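Local coordinates for protein formate oxidase (Aspergillus oryzae, PDB 5ZU2) that probably oxidises formate as an FAD-dependent member of the GMC oxidoreductase family, at residues Gly388-Glu393 with Ile549-Ile554. The protein carries 1 engineered substitution. Numbering follows the deposited sequence.
Sequences GQPHFE and IPDCAI. Engineered in segment 549-554: Ala553 (natural residue Arg). With FAD (flavin-adenine dinucleotide), chain D.
The carboxylate of Glu393 takes the backbone N-H of Ala553 on its syn side, 23° out of the carboxylate plane. Ala553 N lies 2.9 Å from Glu393 OE2, and the N-H points at the oxygen at 151°. CG lies anti to the backbone N, and the extended side chain brings the carboxylate from the strand to the amide of Ala553. The same oxygen brushes the backbone of Cys552, with Glu393 OE2 3.3 Å from Cys552 CA.

Two other flat groups meet at the Asp551 end. The carboxylate of Asp551 and the amide of Gln389 are turned only 25° apart, yet they touch through the aliphatic part of the glutamine: Gln389 CB and CG approach OD2 obliquely from one face of the carboxylate, CB more steeply, with Asp551 OD2 3.1 Å from Gln389 CG. Pro390 CD lies on that same side, 4.1 Å from Asp551 CB. Thr108 OG1 is hydrogen-bonded to both Asp551 OD1 and Gln389 NE2, Gln389 OE1 accepts a hydrogen bond from Leu387 N, and Arg425 forms a salt bridge with OD2.

Beyond the engineered Ala553, whose CB is 3.2 Å from FAD N3, Ile554 N approaches FAD O2 at 2.9 Å. The contact thus joins the start of strand 392-397, paired with strands 353-358 and 415-423, to the flavin-lining loop between strand 538-540 and helix 555-572; Phe358 touches Pro390, Glu393 and Cys552.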
ATOM      1  N   GLY A 388     -21.606   4.083  -4.856  1.00 23.17           N
ATOM      2  CA  GLY A 388     -21.703   2.671  -5.173  1.00 21.29           C
ATOM      3  C   GLY A 388     -20.429   1.864  -5.063  1.00 27.48           C
ATOM      4  O   GLY A 388     -20.425   0.695  -5.474  1.00 22.89           O
ATOM      5  N   GLN A 389     -19.350   2.432  -4.525  1.00 23.53           N
ATOM      6  CA  GLN A 389     -18.108   1.691  -4.391  1.00 27.95           C
ATOM      7  C   GLN A 389     -18.202   0.675  -3.243  1.00 25.48           C
ATOM      8  O   GLN A 389     -19.158   0.678  -2.458  1.00 27.52           O
ATOM      9  CB  GLN A 389     -16.931   2.675  -4.275  1.00 25.97           C
ATOM     10  CG  GLN A 389     -17.093   3.753  -3.295  1.00 25.97           C
ATOM     11  CD  GLN A 389     -17.645   5.043  -3.874  1.00 29.72           C
ATOM     12  OE1 GLN A 389     -18.854   5.287  -3.825  1.00 28.57           O
ATOM     13  NE2 GLN A 389     -16.758   5.908  -4.359  1.00 26.70           N
ATOM     14  N   PRO A 390     -17.247  -0.250  -3.140  1.00 25.12           N
ATOM     15  CA  PRO A 390     -17.295  -1.218  -2.040  1.00 20.58           C
ATOM     16  C   PRO A 390     -17.207  -0.550  -0.674  1.00 23.85           C
ATOM     17  O   PRO A 390     -16.902   0.641  -0.538  1.00 21.07           O
ATOM     18  CB  PRO A 390     -16.064  -2.102  -2.281  1.00 21.23           C
ATOM     19  CG  PRO A 390     -15.609  -1.818  -3.636  1.00 23.92           C
ATOM     20  CD  PRO A 390     -16.041  -0.436  -3.969  1.00 25.56           C
ATOM     21  N   HIS A 391     -17.560  -1.327   0.346  1.00 23.43           N
ATOM     22  CA  HIS A 391     -17.283  -0.960   1.727  1.00 24.99           C
ATOM     23  C   HIS A 391     -16.048  -1.663   2.275  1.00 23.37           C
ATOM     24  O   HIS A 391     -15.320  -1.077   3.079  1.00 26.00           O
ATOM     25  CB  HIS A 391     -18.494  -1.264   2.619  1.00 23.44           C
ATOM     26  CG  HIS A 391     -19.642  -0.329   2.415  1.00 21.45           C
ATOM     27  ND1 HIS A 391     -20.954  -0.752   2.425  1.00 24.94           N
ATOM     28  CD2 HIS A 391     -19.680   1.008   2.194  1.00 25.57           C
ATOM     29  CE1 HIS A 391     -21.753   0.285   2.232  1.00 24.25           C
ATOM     30  NE2 HIS A 391     -21.006   1.364   2.082  1.00 23.99           N
ATOM     31  N   PHE A 392     -15.776  -2.895   1.850  1.00 23.12           N
ATOM     32  CA  PHE A 392     -14.662  -3.655   2.395  1.00 24.72           C
ATOM     33  C   PHE A 392     -13.831  -4.305   1.301  1.00 24.50           C
ATOM     34  O   PHE A 392     -14.303  -4.523   0.182  1.00 23.20           O
ATOM     35  CB  PHE A 392     -15.154  -4.724   3.369  1.00 24.59           C
ATOM     36  CG  PHE A 392     -15.648  -4.142   4.661  1.00 29.83           C
ATOM     37  CD1 PHE A 392     -14.760  -3.904   5.710  1.00 29.26           C
ATOM     38  CD2 PHE A 392     -16.985  -3.768   4.800  1.00 21.90           C
ATOM     39  CE1 PHE A 392     -15.217  -3.332   6.895  1.00 27.87           C
ATOM     40  CE2 PHE A 392     -17.436  -3.201   5.962  1.00 26.01           C
ATOM     41  CZ  PHE A 392     -16.551  -2.982   7.017  1.00 28.31           C
ATOM     42  N   GLU A 393     -12.562  -4.547   1.638  1.00 25.20           N
ATOM     43  CA  GLU A 393     -11.740  -5.574   1.014  1.00 24.38           C
ATOM     44  C   GLU A 393     -11.559  -6.657   2.059  1.00 24.99           C
ATOM     45  O   GLU A 393     -11.031  -6.387   3.144  1.00 26.13           O
ATOM     46  CB  GLU A 393     -10.386  -5.041   0.545  1.00 23.19           C
ATOM     47  CG  GLU A 393      -9.375  -6.162   0.223  1.00 21.87           C
ATOM     48  CD  GLU A 393      -8.110  -5.688  -0.544  1.00 27.38           C
ATOM     49  OE1 GLU A 393      -7.105  -6.445  -0.578  1.00 28.13           O
ATOM     50  OE2 GLU A 393      -8.114  -4.585  -1.143  1.00 23.41           O
ATOM     51  N   ILE A 549      -7.987   8.079  -0.972  1.00 23.46           N
ATOM     52  CA  ILE A 549      -7.382   6.734  -0.959  1.00 26.64           C
ATOM     53  C   ILE A 549      -8.245   5.784  -1.782  1.00 23.87           C
ATOM     54  O   ILE A 549      -9.487   5.856  -1.714  1.00 23.39           O
ATOM     55  CB  ILE A 549      -7.206   6.226   0.475  1.00 19.46           C
ATOM     56  CG1 ILE A 549      -6.423   4.921   0.460  1.00 19.66           C
ATOM     57  CG2 ILE A 549      -8.567   6.022   1.160  1.00 21.30           C
ATOM     58  CD1 ILE A 549      -6.049   4.410   1.834  1.00 20.15           C
ATOM     59  N   PRO A 550      -7.653   4.948  -2.629  1.00 26.67           N
ATOM     60  CA  PRO A 550      -8.455   3.993  -3.407  1.00 20.86           C
ATOM     61  C   PRO A 550      -9.222   3.026  -2.513  1.00 22.73           C
ATOM     62  O   PRO A 550      -8.968   2.903  -1.310  1.00 24.56           O
ATOM     63  CB  PRO A 550      -7.400   3.281  -4.266  1.00 20.65           C
ATOM     64  CG  PRO A 550      -6.348   4.341  -4.484  1.00 21.06           C
ATOM     65  CD  PRO A 550      -6.287   5.101  -3.169  1.00 21.42           C
ATOM     66  N   ASP A 551     -10.133   2.272  -3.146  1.00 20.61           N
ATOM     67  CA  ASP A 551     -11.115   1.418  -2.482  1.00 24.62           C
ATOM     68  C   ASP A 551     -10.589  -0.008  -2.246  1.00 29.84           C
ATOM     69  O   ASP A 551     -11.362  -0.978  -2.310  1.00 26.70           O
ATOM     70  CB  ASP A 551     -12.413   1.355  -3.303  1.00 26.19           C
ATOM     71  CG  ASP A 551     -12.961   2.745  -3.676  1.00 28.54           C
ATOM     72  OD1 ASP A 551     -12.318   3.459  -4.477  1.00 28.79           O
ATOM     73  OD2 ASP A 551     -14.024   3.145  -3.161  1.00 38.19           O
ATOM     74  N   CYS A 552      -9.282  -0.155  -2.025  1.00 22.36           N
ATOM     75  CA  CYS A 552      -8.599  -1.438  -2.097  1.00 24.25           C
ATOM     76  C   CYS A 552      -7.122  -1.252  -1.778  1.00 21.88           C
ATOM     77  O   CYS A 552      -6.695  -0.128  -1.506  1.00 24.31           O
ATOM     78  CB  CYS A 552      -8.789  -2.041  -3.485  1.00 29.29           C
ATOM     79  SG  CYS A 552      -8.242  -0.926  -4.813  1.00 23.82           S
ATOM     80  N   ALA A 553      -6.353  -2.342  -1.773  1.00 21.64           N
ATOM     81  CA  ALA A 553      -4.895  -2.269  -1.705  1.00 21.68           C
ATOM     82  C   ALA A 553      -4.354  -1.328  -2.789  1.00 25.29           C
ATOM     83  O   ALA A 553      -4.849  -1.315  -3.919  1.00 24.97           O
ATOM     84  CB  ALA A 553      -4.328  -3.684  -1.872  1.00 23.01           C
ATOM     85  N   ILE A 554      -3.299  -0.571  -2.472  1.00 25.35           N
ATOM     86  CA  ILE A 554      -3.034   0.674  -3.198  1.00 24.95           C
ATOM     87  C   ILE A 554      -1.829   0.615  -4.121  1.00 25.07           C
ATOM     88  O   ILE A 554      -1.593   1.592  -4.857  1.00 24.55           O
ATOM     89  CB  ILE A 554      -2.866   1.862  -2.232  1.00 25.96           C
ATOM     90  CG1 ILE A 554      -1.587   1.685  -1.404  1.00 25.59           C
ATOM     91  CG2 ILE A 554      -4.082   2.034  -1.340  1.00 25.40           C
ATOM     92  CD1 ILE A 554      -1.187   2.944  -0.675  1.00 27.55           C
TER
HETATM   93  PA  FAD D 601       7.871   3.112  -0.780  1.00 21.76           P
HETATM   94  O1A FAD D 601       7.845   2.765   0.640  1.00 23.41           O
HETATM   95  O2A FAD D 601       7.634   1.941  -1.724  1.00 21.07           O
HETATM   96  O5B FAD D 601       9.281   3.809  -1.206  1.00 27.44           O
HETATM   97  C5B FAD D 601       9.962   4.750  -0.344  1.00 24.34           C
HETATM   98  C4B FAD D 601      11.446   4.523  -0.515  1.00 23.55           C
HETATM   99  O4B FAD D 601      12.188   5.651   0.012  1.00 23.24           O
HETATM  100  C3B FAD D 601      12.003   3.276   0.176  1.00 20.85           C
HETATM  101  O3B FAD D 601      12.914   2.567  -0.657  1.00 25.49           O
HETATM  102  C2B FAD D 601      12.741   3.853   1.383  1.00 25.08           C
HETATM  103  O2B FAD D 601      13.812   3.030   1.856  1.00 24.82           O
HETATM  104  C1B FAD D 601      13.247   5.170   0.804  1.00 20.84           C
HETATM  105  N9A FAD D 601      13.556   6.167   1.823  1.00 23.54           N
HETATM  106  C8A FAD D 601      12.689   6.626   2.775  1.00 23.89           C
HETATM  107  N7A FAD D 601      13.203   7.524   3.578  1.00 24.78           N
HETATM  108  C5A FAD D 601      14.511   7.644   3.148  1.00 23.54           C
HETATM  109  C6A FAD D 601      15.586   8.436   3.598  1.00 28.16           C
HETATM  110  N6A FAD D 601      15.497   9.277   4.634  1.00 26.41           N
HETATM  111  N1A FAD D 601      16.762   8.336   2.933  1.00 21.43           N
HETATM  112  C2A FAD D 601      16.843   7.492   1.902  1.00 21.54           C
HETATM  113  N3A FAD D 601      15.903   6.690   1.394  1.00 22.32           N
HETATM  114  C4A FAD D 601      14.750   6.811   2.067  1.00 24.59           C
HETATM  115  N1  FAD D 601      -0.293  -2.540  -1.574  1.00 26.56           N
HETATM  116  C2  FAD D 601      -1.087  -3.284  -2.399  1.00 33.87           C
HETATM  117  O2  FAD D 601      -1.612  -2.791  -3.407  1.00 35.35           O
HETATM  118  N3  FAD D 601      -1.313  -4.637  -2.107  1.00 34.80           N
HETATM  119  C4  FAD D 601      -0.802  -5.339  -1.016  1.00 36.53           C
HETATM  120  O4  FAD D 601      -1.081  -6.530  -0.851  1.00 32.52           O
HETATM  121  C4X FAD D 601       0.047  -4.526  -0.152  1.00 36.41           C
HETATM  122  N5  FAD D 601       0.574  -5.094   0.908  1.00 32.17           N
HETATM  123  C5X FAD D 601       1.378  -4.325   1.727  1.00 32.44           C
HETATM  124  C6  FAD D 601       1.966  -4.932   2.842  1.00 32.48           C
HETATM  125  C7  FAD D 601       2.798  -4.215   3.694  1.00 34.66           C
HETATM  126  C7M FAD D 601       3.405  -4.905   4.894  1.00 29.39           C
HETATM  127  C8  FAD D 601       3.058  -2.859   3.420  1.00 34.77           C
HETATM  128  C8M FAD D 601       3.955  -2.051   4.315  1.00 29.07           C
HETATM  129  C9  FAD D 601       2.484  -2.253   2.300  1.00 33.28           C
HETATM  130  C9A FAD D 601       1.647  -2.973   1.452  1.00 31.31           C
HETATM  131  N10 FAD D 601       1.063  -2.402   0.295  1.00 33.49           N
HETATM  132  C10 FAD D 601       0.249  -3.143  -0.519  1.00 32.65           C
HETATM  133  C1' FAD D 601       1.232  -0.983  -0.017  1.00 29.79           C
HETATM  134  C2' FAD D 601       2.256  -0.689  -1.096  1.00 22.63           C
HETATM  135  O2' FAD D 601       3.345  -1.604  -1.004  1.00 24.95           O
HETATM  136  C3' FAD D 601       2.774   0.732  -0.871  1.00 36.20           C
HETATM  137  O3' FAD D 601       1.687   1.635  -0.684  1.00 32.10           O
HETATM  138  C4' FAD D 601       3.689   1.289  -1.957  1.00 30.47           C
HETATM  139  O4' FAD D 601       4.749   0.355  -2.182  1.00 24.37           O
HETATM  140  C5' FAD D 601       4.171   2.667  -1.559  1.00 23.14           C
HETATM  141  O5' FAD D 601       5.100   3.143  -2.552  1.00 27.97           O
HETATM  142  P   FAD D 601       5.896   4.479  -2.359  1.00 23.70           P
HETATM  143  O1P FAD D 601       6.822   4.546  -3.574  1.00 26.42           O
HETATM  144  O2P FAD D 601       4.896   5.563  -2.083  1.00 21.04           O
HETATM  145  O3P FAD D 601       6.780   4.224  -1.070  1.00 25.14           O